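Local structure of YbgK (Escherichia coli, 5DUD) at residues 224-238 / 247-261. The protein catalyses, as one subunit of an ATP-dependent 5-oxoprolinase, the cleavage of 5-oxoproline to L-glutamate coupled to hydrolysis of ATP to ADP and phosphate. Residues are numbered along the deposited sequence; the frame is centred on the assembly and turned at random.
Sequences LLSHGLLPGVVQVPH and NDAQTTGGYPRIACI
Two antiparallel strand pairings, 227-228 with 252-253 and 233-235 with 257-261, join these segments in the carboxyltransferase-family domain, and His-227 and Arg-257 reach across between them. The guanidinium lies flat on the imidazole, planes 9° apart and centres 3.4 Å apart, with CZ above the ring centre. Gly-253 O sits over the opposite ring face, which leaves the imidazole sandwiched between a cation and a carbonyl. His-227 CG stands between its backbone N and carbonyl carbon (chi1 45°), placing the ring beneath Gly-253 O, the same oxygen that accepts the bond from His-227 N at 3.0 Å. Arg-257 bends at chi3 (-77°) to lay its head on the ring, while its CG packs on Val-233 CG1, 3.5 Å away; NE is salt-bridged to Glu-181. With an alanine at Arg-257, Glu-181 would probably lose this salt bridge, and one face of the His-227 ring its guanidinium cover. In the longer pairing, Val-234 N donates to Ala-259 O at 2.7 Å, and a beta bulge then shifts the register so that Gln-235 faces Arg-257. On the face opposite Gln-235 and Arg-257, Val-234 CG2 meets Ile-261 CD1 at 3.9 Å, and Phe-193 of helix 187-195 packs against Val-234 and Ile-258. Farther out, Pro-237 CB lies over the Tyr-255 ring in a CH-pi contact, 4.1 Å from its centroid. Another protein chain binds along the 227-228/252-253 pairing, with Ser-226 making backbone hydrogen bonds to it. The beta bulge within antiparallel pairing is consistent with the cyclophilin-like class to which the carboxyltransferase subdomain A and B family belongs.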
loop_
_atom_site.group_PDB
_atom_site.type_symbol
_atom_site.label_atom_id
_atom_site.label_comp_id
_atom_site.label_asym_id
_atom_site.label_seq_id
_atom_site.Cartn_x
_atom_site.Cartn_y
_atom_site.Cartn_z
ATOM N N LEU A 224 -14.921 4.282 -14.064
ATOM C CA LEU A 224 -13.964 3.193 -13.954
ATOM C C LEU A 224 -14.340 2.262 -12.813
ATOM O O LEU A 224 -14.504 2.714 -11.677
ATOM C CB LEU A 224 -12.548 3.745 -13.744
ATOM C CG LEU A 224 -11.853 4.164 -15.029
ATOM C CD1 LEU A 224 -11.935 5.653 -15.246
ATOM C CD2 LEU A 224 -10.409 3.720 -15.031
ATOM N N LEU A 225 -14.393 0.949 -13.100
ATOM C CA LEU A 225 -14.727 -0.049 -12.087
ATOM C C LEU A 225 -13.508 -0.218 -11.155
ATOM O O LEU A 225 -12.373 -0.174 -11.633
ATOM C CB LEU A 225 -15.122 -1.396 -12.723
ATOM C CG LEU A 225 -16.049 -1.406 -13.941
ATOM C CD1 LEU A 225 -16.157 -2.807 -14.506
ATOM C CD2 LEU A 225 -17.425 -0.881 -13.586
ATOM N N SER A 226 -13.729 -0.391 -9.839
ATOM C CA SER A 226 -12.632 -0.523 -8.859
ATOM C C SER A 226 -11.651 -1.655 -9.224
ATOM O O SER A 226 -12.048 -2.821 -9.291
ATOM C CB SER A 226 -13.180 -0.757 -7.458
ATOM O OG SER A 226 -13.703 0.441 -6.909
ATOM N N HIS A 227 -10.381 -1.288 -9.475
ATOM C CA HIS A 227 -9.331 -2.209 -9.916
ATOM C C HIS A 227 -8.166 -2.205 -8.960
ATOM O O HIS A 227 -7.888 -1.190 -8.329
ATOM C CB HIS A 227 -8.833 -1.841 -11.338
ATOM C CG HIS A 227 -8.587 -0.379 -11.550
ATOM N ND1 HIS A 227 -7.578 0.292 -10.882
ATOM C CD2 HIS A 227 -9.241 0.501 -12.343
ATOM C CE1 HIS A 227 -7.651 1.550 -11.286
ATOM N NE2 HIS A 227 -8.633 1.720 -12.171
ATOM N N GLY A 228 -7.473 -3.340 -8.893
ATOM C CA GLY A 228 -6.296 -3.508 -8.054
ATOM C C GLY A 228 -5.198 -2.537 -8.435
ATOM O O GLY A 228 -4.991 -2.280 -9.624
ATOM N N LEU A 229 -4.520 -1.966 -7.423
ATOM C CA LEU A 229 -3.442 -0.987 -7.575
ATOM C C LEU A 229 -2.140 -1.513 -6.983
ATOM O O LEU A 229 -2.146 -2.486 -6.229
ATOM C CB LEU A 229 -3.804 0.328 -6.852
ATOM C CG LEU A 229 -5.173 0.928 -7.123
ATOM C CD1 LEU A 229 -5.369 2.200 -6.301
ATOM C CD2 LEU A 229 -5.357 1.224 -8.601
ATOM N N LEU A 230 -1.028 -0.830 -7.289
ATOM C CA LEU A 230 0.296 -1.152 -6.751
ATOM C C LEU A 230 1.139 0.121 -6.640
ATOM O O LEU A 230 0.848 1.094 -7.339
ATOM C CB LEU A 230 1.015 -2.216 -7.601
ATOM C CG LEU A 230 1.162 -2.002 -9.120
ATOM C CD1 LEU A 230 2.453 -1.264 -9.464
ATOM C CD2 LEU A 230 1.166 -3.338 -9.850
ATOM N N PRO A 231 2.172 0.159 -5.773
ATOM C CA PRO A 231 2.998 1.378 -5.669
ATOM C C PRO A 231 3.630 1.776 -7.000
ATOM O O PRO A 231 4.047 0.905 -7.759
ATOM C CB PRO A 231 4.076 0.996 -4.650
ATOM C CG PRO A 231 3.509 -0.129 -3.890
ATOM C CD PRO A 231 2.650 -0.885 -4.846
ATOM N N GLY A 232 3.661 3.079 -7.268
ATOM C CA GLY A 232 4.205 3.644 -8.497
ATOM C C GLY A 232 3.174 4.047 -9.533
ATOM O O GLY A 232 3.518 4.779 -10.464
ATOM N N VAL A 233 1.912 3.592 -9.394
ATOM C CA VAL A 233 0.854 3.927 -10.349
ATOM C C VAL A 233 0.447 5.393 -10.151
ATOM O O VAL A 233 0.208 5.819 -9.022
ATOM C CB VAL A 233 -0.357 2.969 -10.235
ATOM C CG1 VAL A 233 -1.519 3.442 -11.105
ATOM C CG2 VAL A 233 0.042 1.546 -10.612
ATOM N N VAL A 234 0.404 6.156 -11.250
ATOM C CA VAL A 234 0.052 7.572 -11.227
ATOM C C VAL A 234 -1.415 7.703 -11.627
ATOM O O VAL A 234 -1.742 7.496 -12.792
ATOM C CB VAL A 234 0.982 8.398 -12.157
ATOM C CG1 VAL A 234 0.798 9.898 -11.938
ATOM C CG2 VAL A 234 2.444 8.005 -11.947
ATOM N N GLN A 235 -2.290 8.048 -10.660
ATOM C CA GLN A 235 -3.721 8.251 -10.898
ATOM C C GLN A 235 -4.003 9.717 -11.131
ATOM O O GLN A 235 -3.368 10.553 -10.485
ATOM C CB GLN A 235 -4.564 7.786 -9.701
ATOM C CG GLN A 235 -4.261 6.398 -9.170
ATOM C CD GLN A 235 -5.250 6.035 -8.087
ATOM O OE1 GLN A 235 -6.085 5.142 -8.252
ATOM N NE2 GLN A 235 -5.208 6.745 -6.966
ATOM N N VAL A 236 -4.986 10.041 -11.984
ATOM C CA VAL A 236 -5.378 11.425 -12.260
ATOM C C VAL A 236 -6.873 11.584 -11.944
ATOM O O VAL A 236 -7.698 11.220 -12.776
ATOM C CB VAL A 236 -5.057 11.816 -13.727
ATOM C CG1 VAL A 236 -5.292 13.306 -13.967
ATOM C CG2 VAL A 236 -3.624 11.425 -14.097
ATOM N N PRO A 237 -7.271 12.158 -10.788
ATOM C CA PRO A 237 -8.711 12.332 -10.518
ATOM C C PRO A 237 -9.374 13.411 -11.402
ATOM O O PRO A 237 -8.795 13.844 -12.398
ATOM C CB PRO A 237 -8.750 12.725 -9.028
ATOM C CG PRO A 237 -7.385 12.465 -8.500
ATOM C CD PRO A 237 -6.466 12.645 -9.656
ATOM N N HIS A 238 -10.601 13.833 -11.043
ATOM C CA HIS A 238 -11.355 14.851 -11.801
ATOM C C HIS A 238 -10.677 16.230 -11.802
ATOM O O HIS A 238 -10.868 16.997 -12.746
ATOM C CB HIS A 238 -12.778 15.019 -11.243
ATOM C CG HIS A 238 -13.585 13.755 -11.199
ATOM N ND1 HIS A 238 -13.237 12.712 -10.357
ATOM C CD2 HIS A 238 -14.709 13.415 -11.871
ATOM C CE1 HIS A 238 -14.148 11.771 -10.548
ATOM N NE2 HIS A 238 -15.056 12.150 -11.450
ATOM N N ASN A 247 3.989 3.073 -0.904
ATOM C CA ASN A 247 3.862 1.763 -0.255
ATOM C C ASN A 247 2.601 1.580 0.619
ATOM O O ASN A 247 1.999 0.514 0.539
ATOM C CB ASN A 247 5.104 1.456 0.578
ATOM C CG ASN A 247 6.400 1.458 -0.205
ATOM O OD1 ASN A 247 6.553 2.174 -1.200
ATOM N ND2 ASN A 247 7.389 0.701 0.251
ATOM N N ASP A 248 2.197 2.584 1.428
ATOM C CA ASP A 248 1.008 2.483 2.298
ATOM C C ASP A 248 -0.324 2.777 1.563
ATOM O O ASP A 248 -1.374 2.760 2.211
ATOM C CB ASP A 248 1.139 3.435 3.504
ATOM C CG ASP A 248 2.167 2.998 4.522
ATOM O OD1 ASP A 248 3.120 2.285 4.137
ATOM O OD2 ASP A 248 2.047 3.403 5.698
ATOM N N ALA A 249 -0.310 3.014 0.229
ATOM C CA ALA A 249 -1.506 3.329 -0.570
ATOM C C ALA A 249 -2.606 2.263 -0.526
ATOM O O ALA A 249 -2.380 1.131 -0.101
ATOM C CB ALA A 249 -1.111 3.528 -2.030
ATOM N N GLN A 250 -3.790 2.647 -1.031
ATOM C CA GLN A 250 -4.954 1.773 -1.193
ATOM C C GLN A 250 -4.646 0.607 -2.120
ATOM O O GLN A 250 -3.986 0.817 -3.139
ATOM C CB GLN A 250 -6.121 2.555 -1.831
ATOM C CG GLN A 250 -7.059 3.241 -0.873
ATOM C CD GLN A 250 -8.309 3.672 -1.611
ATOM O OE1 GLN A 250 -9.301 2.937 -1.679
ATOM N NE2 GLN A 250 -8.258 4.819 -2.275
ATOM N N THR A 251 -5.189 -0.591 -1.845
ATOM C CA THR A 251 -5.003 -1.710 -2.767
ATOM C C THR A 251 -5.967 -1.626 -3.973
ATOM O O THR A 251 -5.613 -2.132 -5.031
ATOM C CB THR A 251 -5.175 -3.043 -2.054
ATOM O OG1 THR A 251 -6.501 -3.128 -1.543
ATOM C CG2 THR A 251 -4.160 -3.242 -0.938
ATOM N N THR A 252 -7.170 -1.008 -3.813
ATOM C CA THR A 252 -8.171 -0.858 -4.886
ATOM C C THR A 252 -8.556 0.613 -5.083
ATOM O O THR A 252 -8.619 1.361 -4.111
ATOM C CB THR A 252 -9.429 -1.676 -4.565
ATOM O OG1 THR A 252 -9.900 -1.319 -3.268
ATOM C CG2 THR A 252 -9.191 -3.180 -4.660
ATOM N N GLY A 253 -8.817 1.004 -6.329
ATOM C CA GLY A 253 -9.221 2.366 -6.669
ATOM C C GLY A 253 -9.920 2.455 -8.007
ATOM O O GLY A 253 -9.721 1.598 -8.870
ATOM N N GLY A 254 -10.728 3.499 -8.171
ATOM C CA GLY A 254 -11.500 3.739 -9.383
ATOM C C GLY A 254 -11.169 5.046 -10.066
ATOM O O GLY A 254 -12.085 5.771 -10.466
ATOM N N TYR A 255 -9.864 5.353 -10.219
ATOM C CA TYR A 255 -9.398 6.565 -10.903
ATOM C C TYR A 255 -8.609 6.189 -12.166
ATOM O O TYR A 255 -7.958 5.141 -12.189
ATOM C CB TYR A 255 -8.519 7.434 -9.983
ATOM C CG TYR A 255 -9.259 8.172 -8.887
ATOM C CD1 TYR A 255 -10.313 9.029 -9.189
ATOM C CD2 TYR A 255 -8.820 8.128 -7.570
ATOM C CE1 TYR A 255 -10.978 9.738 -8.191
ATOM C CE2 TYR A 255 -9.464 8.844 -6.565
ATOM C CZ TYR A 255 -10.545 9.651 -6.879
ATOM O OH TYR A 255 -11.173 10.358 -5.879
ATOM N N PRO A 256 -8.629 7.038 -13.217
ATOM C CA PRO A 256 -7.892 6.698 -14.447
ATOM C C PRO A 256 -6.373 6.813 -14.256
ATOM O O PRO A 256 -5.889 7.848 -13.801
ATOM C CB PRO A 256 -8.423 7.706 -15.472
ATOM C CG PRO A 256 -8.886 8.852 -14.672
ATOM C CD PRO A 256 -9.352 8.316 -13.357
ATOM N N ARG A 257 -5.642 5.725 -14.569
ATOM C CA ARG A 257 -4.195 5.597 -14.411
ATOM C C ARG A 257 -3.463 6.013 -15.700
ATOM O O ARG A 257 -3.535 5.300 -16.703
ATOM C CB ARG A 257 -3.836 4.143 -14.039
ATOM C CG ARG A 257 -4.589 3.583 -12.831
ATOM C CD ARG A 257 -4.623 2.063 -12.832
ATOM N NE ARG A 257 -5.608 1.536 -13.782
ATOM C CZ ARG A 257 -5.921 0.250 -13.926
ATOM N NH1 ARG A 257 -5.337 -0.677 -13.171
ATOM N NH2 ARG A 257 -6.830 -0.120 -14.822
ATOM N N ILE A 258 -2.794 7.169 -15.676
ATOM C CA ILE A 258 -2.071 7.676 -16.846
ATOM C C ILE A 258 -0.714 6.978 -17.030
ATOM O O ILE A 258 -0.380 6.652 -18.163
ATOM C CB ILE A 258 -1.890 9.217 -16.803
ATOM C CG1 ILE A 258 -1.432 9.743 -18.184
ATOM C CG2 ILE A 258 -0.906 9.676 -15.701
ATOM C CD1 ILE A 258 -1.403 11.209 -18.304
ATOM N N ALA A 259 0.062 6.763 -15.945
ATOM C CA ALA A 259 1.385 6.141 -16.041
ATOM C C ALA A 259 1.719 5.315 -14.803
ATOM O O ALA A 259 1.013 5.391 -13.798
ATOM C CB ALA A 259 2.443 7.214 -16.250
ATOM N N CYS A 260 2.779 4.504 -14.893
ATOM C CA CYS A 260 3.249 3.669 -13.788
ATOM C C CYS A 260 4.763 3.770 -13.701
ATOM O O CYS A 260 5.446 3.497 -14.685
ATOM C CB CYS A 260 2.796 2.220 -13.954
ATOM S SG CYS A 260 3.195 1.155 -12.542
ATOM N N ILE A 261 5.278 4.205 -12.543
ATOM C CA ILE A 261 6.713 4.352 -12.298
ATOM C C ILE A 261 7.327 2.963 -12.085
ATOM O O ILE A 261 6.737 2.118 -11.402
ATOM C CB ILE A 261 6.966 5.303 -11.098
ATOM C CG1 ILE A 261 6.423 6.718 -11.411
ATOM C CG2 ILE A 261 8.454 5.380 -10.732
ATOM C CD1 ILE A 261 5.925 7.409 -10.266
HETATM O O HOH W 1 6.920 0.695 -9.118
#